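PDB 6VZZ: BamaA.19900.a from Balamuthia mandrillaris, which binds glucose and, as a glucokinase of the actin-like ATPase clan, probably phosphorylates its 6-hydroxyl at the expense of ATP. Local coordinates for residues R124-S129 / T141-D146; S95-A100 / F134-T139. One frame throughout, in Å; residues are numbered along the deposited sequence.

Overall arrangement
Both contacts are built on the parallel pair of strands 96-101 and 141-145 in the five-stranded mixed sheet. Contact 1 takes the outer strand, 141-145, and sets it against strand 125-127 of the small three-stranded sheet. Contact 2 takes its neighbour, 96-101, and lays the loop leading into 141-145 over it. The two centres are about 10 Å apart, and L99 joins them through backbone pairing with H142 and I144 and through packing on F143. Contact 1 is only partly buried and mixes an arginine, a phenylalanine and, at its far end, glucose-binding polar groups; contact 2 is buried and apolar, with no hydrogen bond between its segments.

Contact 1. Residues R124-S129 / T141-D146; sequences RRLKRS and THFIND. With BGC (beta-D-glucopyranose), chain B.
R128 and L126 meet F143 in the apolar part of this contact. The CG of R128 lies 3.8 Å from CE2 of F143, and the L126 side chain approaches the ring's far end, CG to CZ 4.3 Å. The backbone also takes part, L126 O sitting 3.5 Å from F143 CE2. The F143 ring and the R128 guanidinium are nearly parallel, 16° apart, but the two side chains point opposite ways where they pass and do not stack.

R128 supplies the polar part. It stretches out straight as far as NE to the start of strand 141-145, where NE gives a weak, bent hydrogen bond to T141 O (3.0 Å, 125°). H142 ND1 stands at the guanidinium's edge, while T141 OG1 is hydrogen-bonded to P137 O.

At the other end, N145 is the N-cap of helix 146-159, OD1 turned to the helix start and ND2 to glucose O3 at 2.9 Å, with G103 O also on ND2. D146 accepts from O4 at OD1 and O6 at OD2, both modelled very short, so their lengths carry little weight. Both residues belong to the glucose site, E218, E258, H221 and T115 also hydrogen-bonding the sugar, where strand 141-145 runs into the helix.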
loop_
_atom_site.group_PDB
_atom_site.type_symbol
_atom_site.label_atom_id
_atom_site.label_comp_id
_atom_site.label_asym_id
_atom_site.label_seq_id
_atom_site.Cartn_x
_atom_site.Cartn_y
_atom_site.Cartn_z
ATOM N N ARG A 124 10.008 23.602 -8.502
ATOM C CA ARG A 124 9.217 22.394 -8.359
ATOM C C ARG A 124 8.046 22.553 -7.406
ATOM O O ARG A 124 7.133 21.726 -7.433
ATOM C CB ARG A 124 10.102 21.234 -7.877
ATOM C CG ARG A 124 11.121 20.776 -8.904
ATOM C CD ARG A 124 11.921 19.565 -8.421
ATOM N NE ARG A 124 12.999 19.967 -7.519
ATOM C CZ ARG A 124 13.017 19.730 -6.210
ATOM N NH1 ARG A 124 12.023 19.069 -5.627
ATOM N NH2 ARG A 124 14.042 20.152 -5.480
ATOM N N ARG A 125 8.037 23.601 -6.587
ATOM C CA ARG A 125 7.019 23.807 -5.570
ATOM C C ARG A 125 6.108 24.971 -5.941
ATOM O O ARG A 125 6.543 25.958 -6.535
ATOM C CB ARG A 125 7.667 24.047 -4.206
ATOM C CG ARG A 125 8.435 22.824 -3.726
ATOM C CD ARG A 125 9.136 23.015 -2.398
ATOM N NE ARG A 125 9.636 21.730 -1.918
ATOM C CZ ARG A 125 10.538 21.592 -0.954
ATOM N NH1 ARG A 125 11.048 22.668 -0.365
ATOM N NH2 ARG A 125 10.939 20.377 -0.584
ATOM N N LEU A 126 4.828 24.832 -5.596
ATOM C CA LEU A 126 3.810 25.830 -5.908
ATOM C C LEU A 126 2.963 26.056 -4.665
ATOM O O LEU A 126 2.327 25.119 -4.173
ATOM C CB LEU A 126 2.941 25.378 -7.087
ATOM C CG LEU A 126 1.753 26.259 -7.492
ATOM C CD1 LEU A 126 2.200 27.629 -7.983
ATOM C CD2 LEU A 126 0.884 25.568 -8.541
ATOM N N LYS A 127 2.967 27.292 -4.153
ATOM C CA LYS A 127 2.185 27.674 -2.982
ATOM C C LYS A 127 0.826 28.216 -3.406
ATOM O O LYS A 127 0.719 28.919 -4.415
ATOM C CB LYS A 127 2.923 28.744 -2.172
ATOM C CG LYS A 127 4.359 28.393 -1.845
ATOM C CD LYS A 127 5.101 29.549 -1.180
ATOM C CE LYS A 127 6.466 29.085 -0.665
ATOM N NZ LYS A 127 7.509 30.147 -0.797
ATOM N N ARG A 128 -0.211 27.896 -2.623
ATOM C CA ARG A 128 -1.535 28.482 -2.837
ATOM C C ARG A 128 -1.474 30.000 -2.940
ATOM O O ARG A 128 -2.076 30.601 -3.836
ATOM C CB ARG A 128 -2.457 28.139 -1.682
ATOM C CG ARG A 128 -3.148 26.825 -1.637
ATOM C CD ARG A 128 -3.629 26.827 -0.211
ATOM N NE ARG A 128 -4.649 25.867 0.133
ATOM C CZ ARG A 128 -4.980 25.619 1.392
ATOM N NH1 ARG A 128 -5.921 24.719 1.679
ATOM N NH2 ARG A 128 -4.349 26.274 2.362
ATOM N N SER A 129 -0.785 30.638 -1.989
ATOM C CA SER A 129 -0.722 32.090 -1.893
ATOM C C SER A 129 -0.096 32.758 -3.111
ATOM O O SER A 129 -0.134 33.988 -3.200
ATOM C CB SER A 129 0.066 32.486 -0.647
ATOM O OG SER A 129 1.447 32.229 -0.824
ATOM N N THR A 141 -9.560 27.210 -1.813
ATOM C CA THR A 141 -8.677 26.595 -2.800
ATOM C C THR A 141 -7.942 25.422 -2.165
ATOM O O THR A 141 -7.345 25.570 -1.094
ATOM C CB THR A 141 -7.663 27.611 -3.339
ATOM O OG1 THR A 141 -8.344 28.623 -4.087
ATOM C CG2 THR A 141 -6.634 26.933 -4.233
ATOM N N HIS A 142 -7.960 24.263 -2.827
ATOM C CA HIS A 142 -7.387 23.053 -2.247
ATOM C C HIS A 142 -6.466 22.360 -3.230
ATOM O O HIS A 142 -6.714 22.359 -4.437
ATOM C CB HIS A 142 -8.486 22.087 -1.790
ATOM C CG HIS A 142 -9.430 22.707 -0.817
ATOM N ND1 HIS A 142 -9.049 23.044 0.465
ATOM C CD2 HIS A 142 -10.711 23.122 -0.955
ATOM C CE1 HIS A 142 -10.065 23.619 1.085
ATOM N NE2 HIS A 142 -11.085 23.678 0.246
ATOM N N PHE A 143 -5.399 21.780 -2.699
ATOM C CA PHE A 143 -4.499 20.921 -3.454
ATOM C C PHE A 143 -4.866 19.471 -3.191
ATOM O O PHE A 143 -5.056 19.073 -2.036
ATOM C CB PHE A 143 -3.046 21.147 -3.043
ATOM C CG PHE A 143 -2.389 22.322 -3.708
ATOM C CD1 PHE A 143 -2.498 22.516 -5.072
ATOM C CD2 PHE A 143 -1.636 23.219 -2.960
ATOM C CE1 PHE A 143 -1.870 23.583 -5.684
ATOM C CE2 PHE A 143 -1.012 24.289 -3.557
ATOM C CZ PHE A 143 -1.127 24.475 -4.923
ATOM N N ILE A 144 -4.966 18.684 -4.259
ATOM C CA ILE A 144 -4.996 17.235 -4.146
ATOM C C ILE A 144 -3.969 16.677 -5.120
ATOM O O ILE A 144 -3.492 17.370 -6.022
ATOM C CB ILE A 144 -6.392 16.642 -4.414
ATOM C CG1 ILE A 144 -6.826 16.926 -5.858
ATOM C CG2 ILE A 144 -7.394 17.156 -3.368
ATOM C CD1 ILE A 144 -8.196 16.386 -6.199
ATOM N N ASN A 145 -3.594 15.420 -4.901
ATOM C CA ASN A 145 -2.737 14.723 -5.848
ATOM C C ASN A 145 -3.541 14.389 -7.104
ATOM O O ASN A 145 -4.771 14.265 -7.062
ATOM C CB ASN A 145 -2.153 13.467 -5.188
ATOM C CG ASN A 145 -1.406 12.571 -6.155
ATOM O OD1 ASN A 145 -2.008 11.708 -6.801
ATOM N ND2 ASN A 145 -0.087 12.746 -6.238
ATOM N N ASP A 146 -2.842 14.277 -8.236
ATOM C CA ASP A 146 -3.536 14.055 -9.502
ATOM C C ASP A 146 -4.268 12.713 -9.518
ATOM O O ASP A 146 -5.427 12.643 -9.947
ATOM C CB ASP A 146 -2.570 14.177 -10.684
ATOM C CG ASP A 146 -1.380 13.224 -10.597
ATOM O OD1 ASP A 146 -1.060 12.731 -9.490
ATOM O OD2 ASP A 146 -0.742 12.984 -11.651
HETATM C C2 BGC B . 4.355 11.568 -8.699
HETATM C C3 BGC B . 2.923 11.279 -8.276
HETATM C C4 BGC B . 1.989 11.406 -9.473
HETATM C C5 BGC B . 2.493 10.516 -10.604
HETATM C C6 BGC B . 1.664 10.595 -11.864
HETATM C C1 BGC B . 4.723 10.652 -9.855
HETATM O O1 BGC B . 6.044 10.814 -10.225
HETATM O O2 BGC B . 5.240 11.369 -7.604
HETATM O O3 BGC B . 2.526 12.155 -7.230
HETATM O O4 BGC B . 0.682 10.983 -9.117
HETATM O O5 BGC B . 3.833 10.901 -10.940
HETATM O O6 BGC B . 1.405 11.933 -12.234
#

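Contact 2. Residues S95-A100 / F134-T139; sequences SGACLA and FLFPPT
The chain leaves strand 96-101, passes through the small antiparallel sheet, and returns to lay strand 141-145 parallel to it; this contact is the last leg of that connection, where the loop 134-139 folds over one face of the strand it is about to flank. A97 and L99 present their side chains to the loop, while C98 between them faces the opposite way and packs on I144.

A97 occupies the middle. Its CB has the carbonyl oxygen of L135 at 3.3 Å, the ring of F136 at 3.6 Å through CD1, and the CD of P137 at 4.2 Å, so one methyl group touches three successive loop residues. L99 packs on the same part of the F136 ring, on its CD1-CE1 bond: L99 CD2 is 3.7 Å from F136 CE1, and L99 CD1 lies 3.9 Å from F136 CD1. The leucine and phenylalanine side chains cross at about a right angle. F136 has CG anti to its carbonyl carbon (chi1 -55°), which carries the ring forward along the strand, from beside A97 to L99.

The strand order of the five-stranded sheet, 62-68, 47-54, 37-43, 96-101, 141-145, is that of the ribonuclease H-like core shared by the actin-like ATPase clan, and helix 72-90 covers this face too. From that helix F79 meets F136 in a T-shaped, edge-to-face pair, and S83 touches both F134 and L135.

Nearer the start of the strand, P137 rests its CG on the G96 backbone, 3.8 Å from both N and CA of G96. Backbone bonds from A97 to K140 and H142 pick up the chain immediately after the loop and begin the parallel pairing.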
loop_
_atom_site.group_PDB
_atom_site.type_symbol
_atom_site.label_atom_id
_atom_site.label_comp_id
_atom_site.label_asym_id
_atom_site.label_seq_id
_atom_site.Cartn_x
_atom_site.Cartn_y
_atom_site.Cartn_z
ATOM N N SER A 95 -15.937 30.737 -7.217
ATOM C CA SER A 95 -16.408 30.444 -5.870
ATOM C C SER A 95 -15.631 29.324 -5.193
ATOM O O SER A 95 -15.869 29.055 -4.011
ATOM C CB SER A 95 -17.894 30.084 -5.902
ATOM O OG SER A 95 -18.658 31.170 -6.408
ATOM N N GLY A 96 -14.720 28.676 -5.900
ATOM C CA GLY A 96 -13.962 27.573 -5.353
ATOM C C GLY A 96 -12.989 27.018 -6.371
ATOM O O GLY A 96 -13.224 27.126 -7.580
ATOM N N ALA A 97 -11.887 26.430 -5.908
ATOM C CA ALA A 97 -10.882 25.923 -6.825
ATOM C C ALA A 97 -10.210 24.707 -6.212
ATOM O O ALA A 97 -10.086 24.593 -4.989
ATOM C CB ALA A 97 -9.841 26.990 -7.174
ATOM N N CYS A 98 -9.798 23.786 -7.076
ATOM C CA CYS A 98 -9.004 22.638 -6.664
ATOM C C CYS A 98 -7.969 22.348 -7.737
ATOM O O CYS A 98 -8.305 22.277 -8.923
ATOM C CB CYS A 98 -9.869 21.405 -6.433
ATOM S SG CYS A 98 -8.884 19.926 -6.116
ATOM N N LEU A 99 -6.714 22.193 -7.318
ATOM C CA LEU A 99 -5.611 21.858 -8.211
ATOM C C LEU A 99 -5.143 20.443 -7.906
ATOM O O LEU A 99 -4.681 20.166 -6.792
ATOM C CB LEU A 99 -4.459 22.845 -8.053
ATOM C CG LEU A 99 -4.828 24.310 -8.268
ATOM C CD1 LEU A 99 -5.000 24.991 -6.939
ATOM C CD2 LEU A 99 -3.776 25.009 -9.107
ATOM N N ALA A 100 -5.279 19.549 -8.884
ATOM C CA ALA A 100 -4.804 18.175 -8.769
ATOM C C ALA A 100 -3.449 18.103 -9.458
ATOM O O ALA A 100 -3.367 18.189 -10.690
ATOM C CB ALA A 100 -5.798 17.191 -9.382
ATOM N N PHE A 134 -8.567 35.729 -8.272
ATOM C CA PHE A 134 -9.773 35.634 -9.086
ATOM C C PHE A 134 -10.180 34.180 -9.318
ATOM O O PHE A 134 -11.351 33.822 -9.151
ATOM C CB PHE A 134 -9.581 36.356 -10.417
ATOM C CG PHE A 134 -10.802 36.335 -11.284
ATOM C CD1 PHE A 134 -11.775 37.306 -11.152
ATOM C CD2 PHE A 134 -10.993 35.325 -12.214
ATOM C CE1 PHE A 134 -12.906 37.278 -11.931
ATOM C CE2 PHE A 134 -12.123 35.294 -12.990
ATOM C CZ PHE A 134 -13.082 36.274 -12.850
ATOM N N LEU A 135 -9.237 33.326 -9.708
ATOM C CA LEU A 135 -9.578 31.934 -9.964
ATOM C C LEU A 135 -9.377 31.048 -8.753
ATOM O O LEU A 135 -9.898 29.928 -8.732
ATOM C CB LEU A 135 -8.750 31.358 -11.121
ATOM C CG LEU A 135 -8.990 31.881 -12.533
ATOM C CD1 LEU A 135 -8.194 31.061 -13.533
ATOM C CD2 LEU A 135 -10.465 31.858 -12.880
ATOM N N PHE A 136 -8.638 31.512 -7.754
ATOM C CA PHE A 136 -8.230 30.678 -6.624
ATOM C C PHE A 136 -8.540 31.429 -5.340
ATOM O O PHE A 136 -7.643 32.006 -4.715
ATOM C CB PHE A 136 -6.753 30.301 -6.737
ATOM C CG PHE A 136 -6.412 29.645 -8.041
ATOM C CD1 PHE A 136 -6.665 28.291 -8.241
ATOM C CD2 PHE A 136 -5.877 30.386 -9.087
ATOM C CE1 PHE A 136 -6.374 27.684 -9.457
ATOM C CE2 PHE A 136 -5.580 29.781 -10.301
ATOM C CZ PHE A 136 -5.830 28.434 -10.487
ATOM N N PRO A 137 -9.804 31.434 -4.917
ATOM C CA PRO A 137 -10.186 32.144 -3.688
ATOM C C PRO A 137 -9.366 31.657 -2.510
ATOM O O PRO A 137 -9.262 30.441 -2.280
ATOM C CB PRO A 137 -11.670 31.792 -3.520
ATOM C CG PRO A 137 -11.855 30.532 -4.316
ATOM C CD PRO A 137 -10.914 30.635 -5.467
ATOM N N PRO A 138 -8.750 32.577 -1.760
ATOM C CA PRO A 138 -7.766 32.175 -0.736
ATOM C C PRO A 138 -8.270 31.170 0.289
ATOM O O PRO A 138 -7.525 30.257 0.674
ATOM C CB PRO A 138 -7.404 33.517 -0.090
ATOM C CG PRO A 138 -7.514 34.483 -1.210
ATOM C CD PRO A 138 -8.711 34.026 -2.013
ATOM N N THR A 139 -9.511 31.296 0.742
ATOM C CA THR A 139 -10.021 30.368 1.738
ATOM C C THR A 139 -10.734 29.165 1.128
ATOM O O THR A 139 -11.160 28.277 1.869
ATOM C CB THR A 139 -10.957 31.110 2.698
ATOM O OG1 THR A 139 -11.896 31.883 1.944
ATOM C CG2 THR A 139 -10.154 32.054 3.595
#